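Long-range contact in plu4264 (Photorhabdus luminescens subsp. laumondii, PDB 4MV2), which is of unknown function but binds a metal, seen here as nickel, in a cupin beta-barrel, and may be an enzyme: residues Glu56-Asn70 with Val76-Glu89. Residues are numbered along the deposited sequence; the frame is centred on the assembly and turned at random. Where two conformers were deposited one is given.
Sequences ELFIVIQGNAIIRIN and VTKGDLIIIPLDSE. With NI (nickel (II) ion), chain C.
Thr77 OG1 gives its proton to Gly63 O at 2.7 Å, tying the type II turn that Thr77 opens to the link at Gly63, at one end of the cupin beta-barrel. Threonine suits this edge because its short branched side chain carries a hydroxyl that chi1 (-167°) sets anti to the backbone N, where it meets Gly63 O. Gly63 carries the chain from strand 56-62 into strand 64-69, which belong to different sheets; at its phi of 91° a CB would be jammed against Gln62 O. Strand 81-84 runs antiparallel to 56-62, whereas Val76 and Ala65 exchange backbone bonds in the other sheet. Between the sheets, branched aliphatic side chains fill the barrel: Ile67 CG1 meets Val76 CG2 at 3.7 Å, the two side chains crossing at about a right angle, and the Ile69 and Ile82 side chains slide past each other in opposite directions, Ile69 CD1 lying 3.9 Å from Ile82 CG2. Ile84 reaches over one face of the Phe58 ring, its CD1 4.0 Å from the centroid in a CH-pi contact. At the far end Asn70 OD1 accepts from Glu89 N while Asn70 N donates to Glu89 O. Beside Ile84 the extended Glu56 side chain enters the metal site, which His50, His52, His90 and two waters complete; Thr104 bonds to OE2, and OE1 binds nickel at 2.1 Å.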
loop_
_atom_site.group_PDB
_atom_site.type_symbol
_atom_site.label_atom_id
_atom_site.label_comp_id
_atom_site.label_asym_id
_atom_site.label_seq_id
_atom_site.Cartn_x
_atom_site.Cartn_y
_atom_site.Cartn_z
ATOM N N GLU A 56 -5.179 -7.793 -7.636
ATOM C CA GLU A 56 -5.455 -6.618 -6.813
ATOM C C GLU A 56 -5.463 -7.011 -5.345
ATOM O O GLU A 56 -5.893 -8.104 -4.984
ATOM C CB GLU A 56 -6.790 -5.996 -7.237
ATOM C CG GLU A 56 -7.077 -4.626 -6.577
ATOM C CD GLU A 56 -8.264 -3.917 -7.164
ATOM O OE1 GLU A 56 -9.044 -4.548 -7.908
ATOM O OE2 GLU A 56 -8.437 -2.732 -6.852
ATOM N N LEU A 57 -4.905 -6.103 -4.526
ATOM C CA LEU A 57 -4.760 -6.150 -3.042
ATOM C C LEU A 57 -5.398 -4.878 -2.450
ATOM O O LEU A 57 -5.128 -3.801 -2.949
ATOM C CB LEU A 57 -3.249 -6.140 -2.621
ATOM C CG LEU A 57 -2.940 -6.129 -1.117
ATOM C CD1 LEU A 57 -3.374 -7.527 -0.589
ATOM C CD2 LEU A 57 -1.478 -5.870 -0.930
ATOM N N PHE A 58 -6.228 -4.997 -1.414
ATOM C CA PHE A 58 -6.639 -3.827 -0.638
ATOM C C PHE A 58 -5.930 -3.889 0.715
ATOM O O PHE A 58 -5.923 -4.926 1.395
ATOM C CB PHE A 58 -8.144 -3.841 -0.313
ATOM C CG PHE A 58 -9.095 -3.673 -1.474
ATOM C CD1 PHE A 58 -8.683 -3.383 -2.765
ATOM C CD2 PHE A 58 -10.447 -3.789 -1.220
ATOM C CE1 PHE A 58 -9.606 -3.234 -3.773
ATOM C CE2 PHE A 58 -11.357 -3.627 -2.229
ATOM C CZ PHE A 58 -10.937 -3.348 -3.484
ATOM N N ILE A 59 -5.427 -2.745 1.139
ATOM C CA ILE A 59 -4.855 -2.514 2.457
ATOM C C ILE A 59 -5.846 -1.553 3.129
ATOM O O ILE A 59 -6.002 -0.406 2.715
ATOM C CB ILE A 59 -3.454 -1.848 2.346
ATOM C CG1 ILE A 59 -2.489 -2.734 1.566
ATOM C CG2 ILE A 59 -2.910 -1.494 3.710
ATOM C CD1 ILE A 59 -1.305 -1.961 1.021
ATOM N N VAL A 60 -6.504 -2.040 4.173
ATOM C CA VAL A 60 -7.556 -1.242 4.801
ATOM C C VAL A 60 -6.918 -0.277 5.789
ATOM O O VAL A 60 -6.168 -0.702 6.685
ATOM C CB VAL A 60 -8.623 -2.126 5.444
ATOM C CG1 VAL A 60 -9.684 -1.258 6.088
ATOM C CG2 VAL A 60 -9.237 -3.053 4.411
ATOM N N ILE A 61 -7.223 1.003 5.635
ATOM C CA ILE A 61 -6.534 2.062 6.361
ATOM C C ILE A 61 -7.326 2.599 7.536
ATOM O O ILE A 61 -6.738 2.806 8.595
ATOM C CB ILE A 61 -6.118 3.175 5.348
ATOM C CG1 ILE A 61 -4.982 2.651 4.470
ATOM C CG2 ILE A 61 -5.817 4.502 6.026
ATOM C CD1 ILE A 61 -4.590 3.559 3.376
ATOM N N GLN A 62 -8.622 2.867 7.392
ATOM C CA GLN A 62 -9.373 3.540 8.452
ATOM C C GLN A 62 -10.849 3.286 8.205
ATOM O O GLN A 62 -11.314 3.269 7.058
ATOM C CB GLN A 62 -9.092 5.034 8.388
ATOM C CG GLN A 62 -9.733 5.887 9.484
ATOM C CD GLN A 62 -9.363 7.360 9.238
ATOM O OE1 GLN A 62 -8.176 7.709 9.052
ATOM N NE2 GLN A 62 -10.317 8.180 9.124
ATOM N N GLY A 63 -11.602 3.141 9.281
ATOM C CA GLY A 63 -13.047 2.978 9.198
ATOM C C GLY A 63 -13.465 1.535 9.106
ATOM O O GLY A 63 -12.666 0.627 9.413
ATOM N N ASN A 64 -14.729 1.351 8.703
ATOM C CA ASN A 64 -15.340 0.037 8.631
ATOM C C ASN A 64 -16.123 -0.070 7.362
ATOM O O ASN A 64 -16.810 0.860 6.985
ATOM C CB ASN A 64 -16.290 -0.160 9.826
ATOM C CG ASN A 64 -15.547 -0.152 11.124
ATOM O OD1 ASN A 64 -15.372 0.893 11.767
ATOM N ND2 ASN A 64 -15.035 -1.296 11.491
ATOM N N ALA A 65 -16.076 -1.240 6.753
ATOM C CA ALA A 65 -16.845 -1.491 5.548
ATOM C C ALA A 65 -17.078 -2.965 5.384
ATOM O O ALA A 65 -16.503 -3.767 6.108
ATOM C CB ALA A 65 -16.148 -0.913 4.328
ATOM N N ILE A 66 -17.903 -3.287 4.399
ATOM C CA ILE A 66 -18.062 -4.648 3.907
ATOM C C ILE A 66 -17.448 -4.729 2.523
ATOM O O ILE A 66 -17.805 -3.940 1.664
ATOM C CB ILE A 66 -19.536 -5.016 3.801
ATOM C CG1 ILE A 66 -20.178 -4.961 5.179
ATOM C CG2 ILE A 66 -19.699 -6.398 3.208
ATOM C CD1 ILE A 66 -21.691 -5.023 5.111
ATOM N N ILE A 67 -16.557 -5.690 2.309
ATOM C CA ILE A 67 -16.081 -5.955 0.958
ATOM C C ILE A 67 -16.911 -7.130 0.457
ATOM O O ILE A 67 -16.825 -8.220 1.001
ATOM C CB ILE A 67 -14.587 -6.279 0.869
ATOM C CG1 ILE A 67 -13.741 -5.332 1.727
ATOM C CG2 ILE A 67 -14.163 -6.262 -0.578
ATOM C CD1 ILE A 67 -13.821 -3.899 1.330
ATOM N N ARG A 68 -17.712 -6.909 -0.581
ATOM C CA ARG A 68 -18.508 -7.974 -1.169
ATOM C C ARG A 68 -17.760 -8.490 -2.376
ATOM O O ARG A 68 -17.505 -7.744 -3.315
ATOM C CB ARG A 68 -19.875 -7.432 -1.581
ATOM C CG ARG A 68 -20.782 -8.524 -2.171
ATOM C CD ARG A 68 -22.232 -8.128 -2.205
ATOM N NE ARG A 68 -22.769 -8.049 -0.848
ATOM C CZ ARG A 68 -23.954 -7.539 -0.535
ATOM N NH1 ARG A 68 -24.727 -6.990 -1.459
ATOM N NH2 ARG A 68 -24.346 -7.528 0.730
ATOM N N ILE A 69 -17.410 -9.769 -2.329
ATOM C CA ILE A 69 -16.642 -10.424 -3.384
ATOM C C ILE A 69 -17.464 -11.620 -3.842
ATOM O O ILE A 69 -17.665 -12.570 -3.092
ATOM C CB ILE A 69 -15.237 -10.864 -2.889
ATOM C CG1 ILE A 69 -14.463 -9.654 -2.355
ATOM C CG2 ILE A 69 -14.465 -11.576 -4.007
ATOM C CD1 ILE A 69 -13.145 -10.006 -1.721
ATOM N N ASN A 70 -17.969 -11.538 -5.066
ATOM C CA ASN A 70 -18.890 -12.538 -5.584
ATOM C C ASN A 70 -19.950 -12.861 -4.560
ATOM O O ASN A 70 -20.168 -14.036 -4.205
ATOM C CB ASN A 70 -18.153 -13.813 -5.967
ATOM C CG ASN A 70 -17.192 -13.603 -7.117
ATOM O OD1 ASN A 70 -17.379 -12.723 -7.957
ATOM N ND2 ASN A 70 -16.157 -14.425 -7.166
ATOM N N VAL A 76 -14.487 -5.557 7.212
ATOM C CA VAL A 76 -13.090 -5.158 7.316
ATOM C C VAL A 76 -12.928 -3.859 8.081
ATOM O O VAL A 76 -13.834 -3.009 8.129
ATOM C CB VAL A 76 -12.390 -5.009 5.959
ATOM C CG1 VAL A 76 -12.317 -6.362 5.216
ATOM C CG2 VAL A 76 -13.040 -3.916 5.100
ATOM N N THR A 77 -11.741 -3.715 8.662
ATOM C CA THR A 77 -11.378 -2.493 9.343
ATOM C C THR A 77 -9.851 -2.330 9.293
ATOM O O THR A 77 -9.136 -3.120 8.658
ATOM C CB THR A 77 -11.898 -2.459 10.751
ATOM O OG1 THR A 77 -11.776 -1.103 11.276
ATOM C CG2 THR A 77 -11.172 -3.475 11.598
ATOM N N LYS A 78 -9.351 -1.264 9.887
ATOM C CA LYS A 78 -7.930 -0.888 9.884
ATOM C C LYS A 78 -7.014 -2.067 10.057
ATOM O O LYS A 78 -7.117 -2.812 11.006
ATOM C CB LYS A 78 -7.679 0.107 11.020
ATOM C CG LYS A 78 -6.262 0.595 11.153
ATOM C CD LYS A 78 -6.120 1.258 12.564
ATOM C CE LYS A 78 -4.792 1.884 12.827
ATOM N NZ LYS A 78 -4.803 2.533 14.153
ATOM N N GLY A 79 -6.089 -2.202 9.119
ATOM C CA GLY A 79 -5.076 -3.245 9.175
ATOM C C GLY A 79 -5.388 -4.458 8.356
ATOM O O GLY A 79 -4.480 -5.215 8.035
ATOM N N ASP A 80 -6.652 -4.686 8.026
ATOM C CA ASP A 80 -6.991 -5.884 7.286
ATOM C C ASP A 80 -6.494 -5.780 5.851
ATOM O O ASP A 80 -6.415 -4.712 5.266
ATOM C CB ASP A 80 -8.514 -6.076 7.269
ATOM C CG ASP A 80 -9.105 -6.362 8.636
ATOM O OD1 ASP A 80 -8.368 -6.705 9.583
ATOM O OD2 ASP A 80 -10.339 -6.202 8.769
ATOM N N LEU A 81 -6.149 -6.939 5.314
ATOM C CA LEU A 81 -5.742 -7.123 3.934
ATOM C C LEU A 81 -6.699 -8.064 3.260
ATOM O O LEU A 81 -7.185 -9.009 3.872
ATOM C CB LEU A 81 -4.362 -7.735 3.881
ATOM C CG LEU A 81 -3.313 -6.929 4.615
ATOM C CD1 LEU A 81 -2.110 -7.778 4.863
ATOM C CD2 LEU A 81 -2.934 -5.666 3.847
ATOM N N ILE A 82 -7.044 -7.600 2.000
ATOM C CA ILE A 82 -7.943 -8.367 1.145
ATOM C C ILE A 82 -7.283 -8.601 -0.193
ATOM O O ILE A 82 -6.783 -7.665 -0.807
ATOM C CB ILE A 82 -9.230 -7.568 0.852
ATOM C CG1 ILE A 82 -10.073 -7.379 2.115
ATOM C CG2 ILE A 82 -10.035 -8.231 -0.245
ATOM C CD1 ILE A 82 -10.933 -8.563 2.489
ATOM N N ILE A 83 -7.284 -9.855 -0.642
ATOM C CA ILE A 83 -6.938 -10.186 -2.017
ATOM C C ILE A 83 -8.231 -10.211 -2.814
ATOM O O ILE A 83 -9.243 -10.748 -2.353
ATOM C CB ILE A 83 -6.259 -11.564 -2.114
ATOM C CG1 ILE A 83 -4.909 -11.540 -1.409
ATOM C CG2 ILE A 83 -6.073 -11.992 -3.582
ATOM C CD1 ILE A 83 -4.304 -12.923 -1.203
ATOM N N ILE A 84 -8.200 -9.627 -3.999
ATOM C CA ILE A 84 -9.351 -9.673 -4.873
ATOM C C ILE A 84 -9.092 -10.771 -5.898
ATOM O O ILE A 84 -8.242 -10.621 -6.778
ATOM C CB ILE A 84 -9.546 -8.336 -5.591
ATOM C CG1 ILE A 84 -9.652 -7.163 -4.607
ATOM C CG2 ILE A 84 -10.745 -8.383 -6.489
ATOM C CD1 ILE A 84 -10.788 -7.286 -3.615
ATOM N N PRO A 85 -9.825 -11.889 -5.801
ATOM C CA PRO A 85 -9.558 -12.968 -6.762
ATOM C C PRO A 85 -9.724 -12.518 -8.193
ATOM O O PRO A 85 -10.590 -11.708 -8.520
ATOM C CB PRO A 85 -10.628 -14.005 -6.414
ATOM C CG PRO A 85 -10.953 -13.720 -4.985
ATOM C CD PRO A 85 -10.898 -12.255 -4.852
ATOM N N LEU A 86 -8.892 -13.086 -9.066
ATOM C CA LEU A 86 -8.963 -12.756 -10.477
ATOM C C LEU A 86 -10.376 -12.937 -10.995
ATOM O O LEU A 86 -11.012 -13.966 -10.757
ATOM C CB LEU A 86 -8.016 -13.636 -11.313
ATOM C CG LEU A 86 -6.521 -13.481 -10.980
ATOM C CD1 LEU A 86 -5.685 -14.282 -11.984
ATOM C CD2 LEU A 86 -6.080 -12.038 -10.948
ATOM N N ASP A 87 -10.848 -11.917 -11.704
ATOM C CA ASP A 87 -12.152 -11.937 -12.348
ATOM C C ASP A 87 -13.333 -12.003 -11.405
ATOM O O ASP A 87 -14.438 -12.212 -11.842
ATOM C CB ASP A 87 -12.254 -13.115 -13.323
ATOM C CG ASP A 87 -11.240 -13.036 -14.444
ATOM O OD1 ASP A 87 -10.990 -11.924 -14.968
ATOM O OD2 ASP A 87 -10.698 -14.101 -14.803
ATOM N N SER A 88 -13.109 -11.800 -10.116
ATOM C CA SER A 88 -14.239 -11.751 -9.186
ATOM C C SER A 88 -14.882 -10.376 -9.259
ATOM O O SER A 88 -14.182 -9.378 -9.436
ATOM C CB SER A 88 -13.762 -11.997 -7.764
ATOM O OG SER A 88 -12.925 -10.943 -7.280
ATOM N N GLU A 89 -16.200 -10.327 -9.090
ATOM C CA GLU A 89 -16.924 -9.079 -8.939
ATOM C C GLU A 89 -16.748 -8.571 -7.527
ATOM O O GLU A 89 -16.929 -9.305 -6.561
ATOM C CB GLU A 89 -18.406 -9.265 -9.233
ATOM C CG GLU A 89 -18.708 -9.764 -10.644
ATOM C CD GLU A 89 -18.518 -8.706 -11.752
ATOM O OE1 GLU A 89 -18.630 -7.486 -11.462
ATOM O OE2 GLU A 89 -18.290 -9.116 -12.928
HETATM NI NI NI C . -10.809 -3.828 -8.840
HETATM O O HOH W 1 -5.552 -10.634 -6.683
HETATM O O HOH W 2 -11.084 -2.439 -7.322
HETATM O O HOH W 3 -15.966 -3.757 10.097
HETATM O O HOH W 4 -15.252 -15.208 -10.309
HETATM O O HOH W 5 -9.545 -2.237 -9.612
#